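Local structure of type 4 fimbrial biogenesis protein PilY1 (Pseudomonas aeruginosa, 3HX6) at residues K164-A168 / L180-V185; D186-D190 / I235-L239; D190-P196 / T212-S218. The protein primes type IV pilus assembly, takes part in twitching motility and host-cell adhesion, and seems to regulate pilus retraction through calcium binding and release. The protein carries 3 engineered substitutions. All blocks are in the same frame, centred on the assembly; numbering follows the deposited sequence.

Contact 1 (K164-A168 / L180-V185); sequences KGLFA and LWEIGV
The indole of Trp181 lies with one face against the methyl of Ala168, a CH-pi contact in which Ala168 CB stands 3.6 Å from the centroid of the Trp181 six-membered ring. The methyl sits 20° off the ring normal, nearest CZ2 and CE2. Trp181 reaches it because CG falls between its own backbone N and carbonyl carbon (chi1 46°), which brings the ring over toward Ala168 on the neighbouring strand. On the same side of the sheet as Trp181 and Ala168, Leu166 CB meets Ile183 CB at 4.0 Å and the CZ3 corner of the indole at 4.2 Å. On the other side of the sheet Phe167 CB touches Glu182 CG, while the phenyl ring leads off toward Phe110.

The backbones run antiparallel at 174°. Leu166 and Ile183 form a hydrogen-bonded pair, with Ile183 N 2.6 Å from Leu166 O. A classic bulge sets two residues, Leu180 and Trp181, opposite the single Ala168: Ala168 N gives its hydrogen to Trp181 O, and Leu180 N gives its own to Ala168 O. Beside Gly184, a water links Lys164 O to Val185 N.

This is the outer hairpin of a four-stranded propeller blade, with strand 150-158 flanking strand 165-170. The side with Leu166, Trp181 and Ile183 packs on Ile228 of strand 223-229 in the next blade, where Trp181 NE1 also bonds to Met230 O.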
loop_
_atom_site.group_PDB
_atom_site.type_symbol
_atom_site.label_atom_id
_atom_site.label_comp_id
_atom_site.label_asym_id
_atom_site.label_seq_id
_atom_site.Cartn_x
_atom_site.Cartn_y
_atom_site.Cartn_z
ATOM N N LYS A 164 -2.138 -0.940 39.371
ATOM C CA LYS A 164 -3.310 -0.323 38.770
ATOM C C LYS A 164 -2.937 1.093 38.358
ATOM O O LYS A 164 -2.970 2.023 39.163
ATOM C CB LYS A 164 -4.463 -0.307 39.773
ATOM C CG LYS A 164 -4.848 -1.697 40.266
ATOM C CD LYS A 164 -5.828 -1.631 41.427
ATOM C CE LYS A 164 -6.208 -3.025 41.894
ATOM N NZ LYS A 164 -7.108 -2.988 43.084
ATOM N N GLY A 165 -2.568 1.255 37.096
ATOM C CA GLY A 165 -2.179 2.570 36.641
ATOM C C GLY A 165 -2.119 2.701 35.139
ATOM O O GLY A 165 -1.942 1.723 34.406
ATOM N N LEU A 166 -2.252 3.941 34.694
ATOM C CA LEU A 166 -2.232 4.288 33.287
ATOM C C LEU A 166 -1.253 5.436 33.113
ATOM O O LEU A 166 -1.047 6.219 34.035
ATOM C CB LEU A 166 -3.627 4.766 32.869
ATOM C CG LEU A 166 -4.507 3.976 31.904
ATOM C CD1 LEU A 166 -4.255 2.507 32.063
ATOM C CD2 LEU A 166 -5.980 4.321 32.159
ATOM N N PHE A 167 -0.634 5.525 31.945
ATOM C CA PHE A 167 0.256 6.634 31.666
ATOM C C PHE A 167 0.242 6.938 30.176
ATOM O O PHE A 167 -0.096 6.083 29.351
ATOM C CB PHE A 167 1.690 6.373 32.163
ATOM C CG PHE A 167 2.381 5.221 31.496
ATOM C CD1 PHE A 167 2.389 3.958 32.084
ATOM C CD2 PHE A 167 3.051 5.405 30.287
ATOM C CE1 PHE A 167 3.062 2.891 31.478
ATOM C CE2 PHE A 167 3.724 4.350 29.675
ATOM C CZ PHE A 167 3.730 3.089 30.271
ATOM N N ALA A 168 0.579 8.179 29.845
ATOM C CA ALA A 168 0.611 8.618 28.463
ATOM C C ALA A 168 1.920 9.349 28.229
ATOM O O ALA A 168 2.363 10.124 29.072
ATOM C CB ALA A 168 -0.573 9.547 28.179
ATOM N N LEU A 180 3.358 12.889 29.725
ATOM C CA LEU A 180 2.168 13.729 29.777
ATOM C C LEU A 180 1.470 13.587 31.121
ATOM O O LEU A 180 1.132 14.581 31.763
ATOM C CB LEU A 180 1.207 13.356 28.648
ATOM C CG LEU A 180 1.703 13.692 27.238
ATOM C CD1 LEU A 180 0.777 13.078 26.200
ATOM C CD2 LEU A 180 1.780 15.206 27.078
ATOM N N TRP A 181 1.245 12.348 31.542
ATOM C CA TRP A 181 0.604 12.098 32.821
ATOM C C TRP A 181 0.633 10.638 33.250
ATOM O O TRP A 181 0.944 9.740 32.466
ATOM C CB TRP A 181 -0.849 12.600 32.821
ATOM C CG TRP A 181 -1.666 12.242 31.603
ATOM C CD1 TRP A 181 -1.966 13.063 30.554
ATOM C CD2 TRP A 181 -2.303 10.987 31.324
ATOM N NE1 TRP A 181 -2.754 12.401 29.640
ATOM C CE2 TRP A 181 -2.975 11.125 30.086
ATOM C CE3 TRP A 181 -2.374 9.762 31.997
ATOM C CZ2 TRP A 181 -3.706 10.081 29.507
ATOM C CZ3 TRP A 181 -3.104 8.720 31.419
ATOM C CH2 TRP A 181 -3.759 8.890 30.186
ATOM N N GLU A 182 0.314 10.428 34.521
ATOM C CA GLU A 182 0.264 9.108 35.124
ATOM C C GLU A 182 -0.991 9.056 35.976
ATOM O O GLU A 182 -1.238 9.952 36.776
ATOM C CB GLU A 182 1.479 8.873 36.022
ATOM C CG GLU A 182 2.806 8.790 35.300
ATOM C CD GLU A 182 3.957 8.516 36.255
ATOM O OE1 GLU A 182 4.195 9.351 37.156
ATOM O OE2 GLU A 182 4.618 7.464 36.109
ATOM N N ILE A 183 -1.788 8.014 35.792
ATOM C CA ILE A 183 -3.015 7.850 36.556
ATOM C C ILE A 183 -2.880 6.630 37.456
ATOM O O ILE A 183 -2.313 5.619 37.054
ATOM C CB ILE A 183 -4.236 7.632 35.634
ATOM C CG1 ILE A 183 -4.456 8.858 34.754
ATOM C CG2 ILE A 183 -5.482 7.358 36.469
ATOM C CD1 ILE A 183 -5.689 8.758 33.881
ATOM N N GLY A 184 -3.399 6.742 38.673
ATOM C CA GLY A 184 -3.355 5.642 39.617
ATOM C C GLY A 184 -4.680 5.614 40.349
ATOM O O GLY A 184 -5.574 6.402 40.029
ATOM N N VAL A 185 -4.822 4.725 41.329
ATOM C CA VAL A 185 -6.071 4.651 42.076
ATOM C C VAL A 185 -6.322 5.975 42.780
ATOM O O VAL A 185 -7.470 6.360 43.001
ATOM C CB VAL A 185 -6.063 3.510 43.116
ATOM C CG1 VAL A 185 -5.979 2.171 42.400
ATOM C CG2 VAL A 185 -4.896 3.681 44.083
HETATM O O HOH W 1 -2.727 2.901 41.822
#

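Contact 2 (D186-D190 / I235-L239); sequences DQEPD and ITRKL
A salt-bridge network of Glu188, Asp190 and Lys238, with Ile235 packed beside it, ties an interblade loop of the beta-propeller to the last strand of the next blade. Residues 186-190 belong to the connection that leaves strand 178-184 and leads to strand 199-202; Ile235 to Leu239 lie on strand 235-241, the fourth in the four-stranded sheet that this connection enters. The strand bends between Ile235 and Lys238, whose side chains both point at the loop.

The apolar contact is made by the end of the isoleucine, where Ile235 CD1 reaches Glu188 CB at 4.1 Å. Its other branch meets a polar group instead: Ile235 CG2 lies 3.6 Å from the carboxylate oxygen Glu188 OE2. Glu188 and Ile235 each also touch Ile183, so both meet the preceding blade at that residue. Leu226 of strand 223-229 lies against both Glu188 and Lys238.

Lys238 leaves its strand with CG anti to the backbone N (chi1 170°), then bends at each later torsion, and these bends carry NZ to Asp190. On the way the lysine chain comes too close to Glu188 OE1 in the model, so the detail of that approach is doubtful, and the salt bridge from Lys238 to Glu188 is in any case long. The Asp190 bridge is firmer: Lys238 NZ lies 3.1 Å from Asp190 OD2 and meets the anti lone pair, the one turned away from OD1.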
loop_
_atom_site.group_PDB
_atom_site.type_symbol
_atom_site.label_atom_id
_atom_site.label_comp_id
_atom_site.label_asym_id
_atom_site.label_seq_id
_atom_site.Cartn_x
_atom_site.Cartn_y
_atom_site.Cartn_z
ATOM N N ASP A 186 -5.245 6.676 43.121
ATOM C CA ASP A 186 -5.362 7.970 43.780
ATOM C C ASP A 186 -6.143 8.957 42.914
ATOM O O ASP A 186 -6.909 9.767 43.426
ATOM C CB ASP A 186 -3.973 8.535 44.076
ATOM C CG ASP A 186 -3.311 7.866 45.267
ATOM O OD1 ASP A 186 -2.067 7.910 45.354
ATOM O OD2 ASP A 186 -4.036 7.304 46.112
ATOM N N GLN A 187 -5.939 8.889 41.602
ATOM C CA GLN A 187 -6.629 9.778 40.674
ATOM C C GLN A 187 -7.971 9.202 40.233
ATOM O O GLN A 187 -8.929 9.942 39.997
ATOM C CB GLN A 187 -5.768 10.030 39.434
ATOM C CG GLN A 187 -4.570 10.928 39.666
ATOM C CD GLN A 187 -3.536 10.307 40.581
ATOM O OE1 GLN A 187 -3.047 9.205 40.329
ATOM N NE2 GLN A 187 -3.186 11.018 41.647
ATOM N N GLU A 188 -8.029 7.878 40.116
ATOM C CA GLU A 188 -9.241 7.189 39.695
ATOM C C GLU A 188 -9.426 5.977 40.588
ATOM O O GLU A 188 -8.900 4.901 40.308
ATOM C CB GLU A 188 -9.120 6.760 38.229
ATOM C CG GLU A 188 -10.299 5.959 37.703
ATOM C CD GLU A 188 -11.630 6.519 38.163
ATOM O OE1 GLU A 188 -12.210 5.968 39.126
ATOM O OE2 GLU A 188 -12.093 7.518 37.570
ATOM N N PRO A 189 -10.189 6.139 41.677
ATOM C CA PRO A 189 -10.448 5.061 42.634
ATOM C C PRO A 189 -10.913 3.729 42.047
ATOM O O PRO A 189 -10.623 2.680 42.610
ATOM C CB PRO A 189 -11.472 5.683 43.593
ATOM C CG PRO A 189 -12.166 6.698 42.743
ATOM C CD PRO A 189 -11.033 7.312 41.968
ATOM N N ASP A 190 -11.619 3.760 40.920
ATOM C CA ASP A 190 -12.101 2.519 40.312
ATOM C C ASP A 190 -11.191 1.965 39.221
ATOM O O ASP A 190 -11.603 1.120 38.432
ATOM C CB ASP A 190 -13.508 2.707 39.748
ATOM C CG ASP A 190 -14.555 2.854 40.833
ATOM O OD1 ASP A 190 -14.630 1.972 41.717
ATOM O OD2 ASP A 190 -15.310 3.847 40.799
ATOM N N ILE A 235 -9.805 12.924 34.785
ATOM C CA ILE A 235 -10.896 12.031 34.442
ATOM C C ILE A 235 -12.065 12.904 33.992
ATOM O O ILE A 235 -12.853 13.369 34.813
ATOM C CB ILE A 235 -11.326 11.177 35.651
ATOM C CG1 ILE A 235 -10.119 10.411 36.206
ATOM C CG2 ILE A 235 -12.420 10.207 35.234
ATOM C CD1 ILE A 235 -9.426 9.508 35.196
ATOM N N THR A 236 -12.167 13.141 32.688
ATOM C CA THR A 236 -13.245 13.973 32.150
ATOM C C THR A 236 -14.615 13.402 32.516
ATOM O O THR A 236 -15.541 14.144 32.842
ATOM C CB THR A 236 -13.134 14.102 30.621
ATOM O OG1 THR A 236 -11.895 14.741 30.288
ATOM C CG2 THR A 236 -14.292 14.931 30.065
ATOM N N ARG A 237 -14.737 12.082 32.454
ATOM C CA ARG A 237 -15.978 11.403 32.803
ATOM C C ARG A 237 -15.734 9.937 33.082
ATOM O O ARG A 237 -14.940 9.278 32.404
ATOM C CB ARG A 237 -17.026 11.489 31.679
ATOM C CG ARG A 237 -17.952 12.704 31.712
ATOM C CD ARG A 237 -18.606 12.930 33.072
ATOM N NE ARG A 237 -19.496 11.860 33.528
ATOM C CZ ARG A 237 -20.722 11.625 33.059
ATOM N NH1 ARG A 237 -21.236 12.376 32.093
ATOM N NH2 ARG A 237 -21.452 10.652 33.581
ATOM N N LYS A 238 -16.413 9.440 34.103
ATOM C CA LYS A 238 -16.360 8.036 34.460
ATOM C C LYS A 238 -17.804 7.608 34.294
ATOM O O LYS A 238 -18.695 8.131 34.964
ATOM C CB LYS A 238 -15.912 7.835 35.908
ATOM C CG LYS A 238 -16.068 6.399 36.394
ATOM C CD LYS A 238 -14.950 5.981 37.341
ATOM C CE LYS A 238 -14.866 6.863 38.582
ATOM N NZ LYS A 238 -15.930 6.582 39.565
ATOM N N LEU A 239 -18.038 6.689 33.368
ATOM C CA LEU A 239 -19.378 6.192 33.114
ATOM C C LEU A 239 -19.512 4.806 33.724
ATOM O O LEU A 239 -19.171 3.797 33.099
ATOM C CB LEU A 239 -19.637 6.141 31.605
ATOM C CG LEU A 239 -20.193 7.387 30.911
ATOM C CD1 LEU A 239 -19.838 8.645 31.672
ATOM C CD2 LEU A 239 -19.671 7.434 29.479
#

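Contact 3 (D190-P196 / T212-S218); sequences DLGYSFP and TGNGYSS
Tyr193 O takes two backbone hydrogens, from Tyr216 N at 3.1 Å across the contact and from Phe195 N in its own segment, arriving from opposite faces of the carbonyl plane. The second bond closes an inverse gamma turn centred on Ser194. With Tyr193 N to Tyr216 O at 2.8 Å, the two tyrosines make a single antiparallel bridge, and next to it Gly192 N reaches Asn214 O at 2.7 Å. The backbones close up at two glycines: Gly192 CA lies 3.4 Å from Tyr216 O and Gly215 CA 3.4 Å from Tyr193 O.

Asn214 ND2 points almost straight at Asp190 O (2.9 Å), which lies in the amide plane; CG placed between the backbone N and carbonyl carbon (chi1 69°) sets this up. Phe195 CB touches Tyr216 CE2 at 3.8 Å, and Ser217 CB meets the Tyr193 ring at its edge. Waters join Asp190 OD1 to Ser218 OG and Pro196 O to Thr212 OG1; Lys238 holds Asp190 OD2.

The interblade loop thus lies along the end of strand 208-213 and the loop that follows it. Asn214 OD1 takes the backbone N-H groups of Leu251 and Ala224, ND2 also bonds to Lys222 O, and Tyr216 OH to Ser252 OG. Leu191 and Thr212 pack on Leu166 of strand 165-170.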
loop_
_atom_site.group_PDB
_atom_site.type_symbol
_atom_site.label_atom_id
_atom_site.label_comp_id
_atom_site.label_asym_id
_atom_site.label_seq_id
_atom_site.Cartn_x
_atom_site.Cartn_y
_atom_site.Cartn_z
ATOM N N ASP A 190 -11.619 3.760 40.920
ATOM C CA ASP A 190 -12.101 2.519 40.312
ATOM C C ASP A 190 -11.191 1.965 39.221
ATOM O O ASP A 190 -11.603 1.120 38.432
ATOM C CB ASP A 190 -13.508 2.707 39.748
ATOM C CG ASP A 190 -14.555 2.854 40.833
ATOM O OD1 ASP A 190 -14.630 1.972 41.717
ATOM O OD2 ASP A 190 -15.310 3.847 40.799
ATOM N N LEU A 191 -9.952 2.437 39.178
ATOM C CA LEU A 191 -9.009 1.952 38.186
ATOM C C LEU A 191 -8.476 0.582 38.614
ATOM O O LEU A 191 -8.054 0.399 39.758
ATOM C CB LEU A 191 -7.847 2.935 38.036
ATOM C CG LEU A 191 -6.786 2.571 36.993
ATOM C CD1 LEU A 191 -7.404 2.628 35.590
ATOM C CD2 LEU A 191 -5.604 3.536 37.103
ATOM N N GLY A 192 -8.509 -0.380 37.697
ATOM C CA GLY A 192 -8.010 -1.709 38.007
ATOM C C GLY A 192 -6.784 -2.004 37.166
ATOM O O GLY A 192 -6.166 -1.081 36.626
ATOM N N TYR A 193 -6.410 -3.273 37.064
ATOM C CA TYR A 193 -5.268 -3.634 36.241
ATOM C C TYR A 193 -5.694 -3.318 34.815
ATOM O O TYR A 193 -6.630 -3.912 34.273
ATOM C CB TYR A 193 -4.934 -5.110 36.426
ATOM C CG TYR A 193 -4.486 -5.389 37.837
ATOM C CD1 TYR A 193 -3.262 -4.909 38.301
ATOM C CD2 TYR A 193 -5.321 -6.048 38.735
ATOM C CE1 TYR A 193 -2.884 -5.071 39.623
ATOM C CE2 TYR A 193 -4.954 -6.215 40.063
ATOM C CZ TYR A 193 -3.736 -5.723 40.497
ATOM O OH TYR A 193 -3.374 -5.874 41.811
ATOM N N SER A 194 -4.996 -2.364 34.217
ATOM C CA SER A 194 -5.335 -1.894 32.894
ATOM C C SER A 194 -4.952 -2.724 31.687
ATOM O O SER A 194 -4.197 -2.286 30.820
ATOM C CB SER A 194 -4.826 -0.469 32.749
ATOM O OG SER A 194 -5.461 0.351 33.719
ATOM N N PHE A 195 -5.500 -3.928 31.626
ATOM C CA PHE A 195 -5.269 -4.808 30.497
ATOM C C PHE A 195 -6.034 -4.295 29.274
ATOM O O PHE A 195 -5.622 -4.527 28.139
ATOM C CB PHE A 195 -5.733 -6.223 30.842
ATOM C CG PHE A 195 -4.842 -6.923 31.822
ATOM C CD1 PHE A 195 -3.702 -7.594 31.385
ATOM C CD2 PHE A 195 -5.131 -6.908 33.181
ATOM C CE1 PHE A 195 -2.867 -8.241 32.287
ATOM C CE2 PHE A 195 -4.298 -7.553 34.093
ATOM C CZ PHE A 195 -3.166 -8.221 33.643
ATOM N N PRO A 196 -7.163 -3.589 29.488
ATOM C CA PRO A 196 -7.905 -3.093 28.328
ATOM C C PRO A 196 -7.056 -2.195 27.439
ATOM O O PRO A 196 -6.212 -1.454 27.927
ATOM C CB PRO A 196 -9.062 -2.321 28.961
ATOM C CG PRO A 196 -9.296 -3.055 30.240
ATOM C CD PRO A 196 -7.883 -3.270 30.734
ATOM N N THR A 212 -11.046 4.290 27.637
ATOM C CA THR A 212 -10.733 2.904 27.915
ATOM C C THR A 212 -11.601 2.333 29.032
ATOM O O THR A 212 -12.368 3.057 29.660
ATOM C CB THR A 212 -9.248 2.791 28.312
ATOM O OG1 THR A 212 -8.864 1.415 28.372
ATOM C CG2 THR A 212 -9.007 3.463 29.660
ATOM N N GLY A 213 -11.493 1.025 29.259
ATOM C CA GLY A 213 -12.253 0.395 30.323
ATOM C C GLY A 213 -11.463 0.591 31.606
ATOM O O GLY A 213 -10.246 0.781 31.547
ATOM N N ASN A 214 -12.127 0.553 32.760
ATOM C CA ASN A 214 -11.421 0.749 34.027
ATOM C C ASN A 214 -10.496 -0.418 34.356
ATOM O O ASN A 214 -9.618 -0.314 35.212
ATOM C CB ASN A 214 -12.415 0.964 35.170
ATOM C CG ASN A 214 -13.208 -0.285 35.505
ATOM O OD1 ASN A 214 -13.794 -0.917 34.629
ATOM N ND2 ASN A 214 -13.237 -0.639 36.787
ATOM N N GLY A 215 -10.675 -1.539 33.679
ATOM C CA GLY A 215 -9.788 -2.647 33.972
ATOM C C GLY A 215 -10.336 -3.639 34.979
ATOM O O GLY A 215 -11.491 -3.559 35.388
ATOM N N TYR A 216 -9.478 -4.548 35.421
ATOM C CA TYR A 216 -9.915 -5.608 36.312
ATOM C C TYR A 216 -9.408 -5.576 37.745
ATOM O O TYR A 216 -8.328 -5.070 38.027
ATOM C CB TYR A 216 -9.557 -6.939 35.651
ATOM C CG TYR A 216 -9.823 -6.929 34.157
ATOM C CD1 TYR A 216 -11.031 -6.450 33.656
ATOM C CD2 TYR A 216 -8.883 -7.414 33.251
ATOM C CE1 TYR A 216 -11.302 -6.455 32.292
ATOM C CE2 TYR A 216 -9.145 -7.424 31.878
ATOM C CZ TYR A 216 -10.362 -6.942 31.411
ATOM O OH TYR A 216 -10.659 -6.966 30.069
ATOM N N SER A 217 -10.217 -6.134 38.640
ATOM C CA SER A 217 -9.898 -6.210 40.059
ATOM C C SER A 217 -9.705 -4.842 40.687
ATOM O O SER A 217 -8.820 -4.658 41.524
ATOM C CB SER A 217 -8.641 -7.056 40.277
ATOM O OG SER A 217 -8.802 -8.341 39.703
ATOM N N SER A 218 -10.517 -3.875 40.274
ATOM C CA SER A 218 -10.429 -2.544 40.848
ATOM C C SER A 218 -10.966 -2.660 42.275
ATOM O O SER A 218 -11.605 -3.658 42.619
ATOM C CB SER A 218 -11.261 -1.545 40.033
ATOM O OG SER A 218 -12.621 -1.934 39.948
HETATM O O HOH W 2 -14.283 -0.737 41.676
HETATM O O HOH W 3 -6.568 0.750 29.667
#

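How the contacts relate
All three contacts lie in the beta-propeller part of this C-terminal domain, their centres about 11 Å from one another, around the junction of two consecutive blades. Contact 1 comes first along the chain, inside the blade that ends with strand 178-184. The chain then passes through 186-190 and 190-196, the first halves of contacts 2 and 3, which share Asp190; contact 3 closes at 212-218, before contact 2 closes on strand 235-241. One connection is therefore held both by the end of strand 208-213 with the loop after it and by the last strand of the following blade. Contact 1 touches contact 2 through Ile183 and Ile235, and contact 3 through Lys164 and Ser217, joining the two blades side by side.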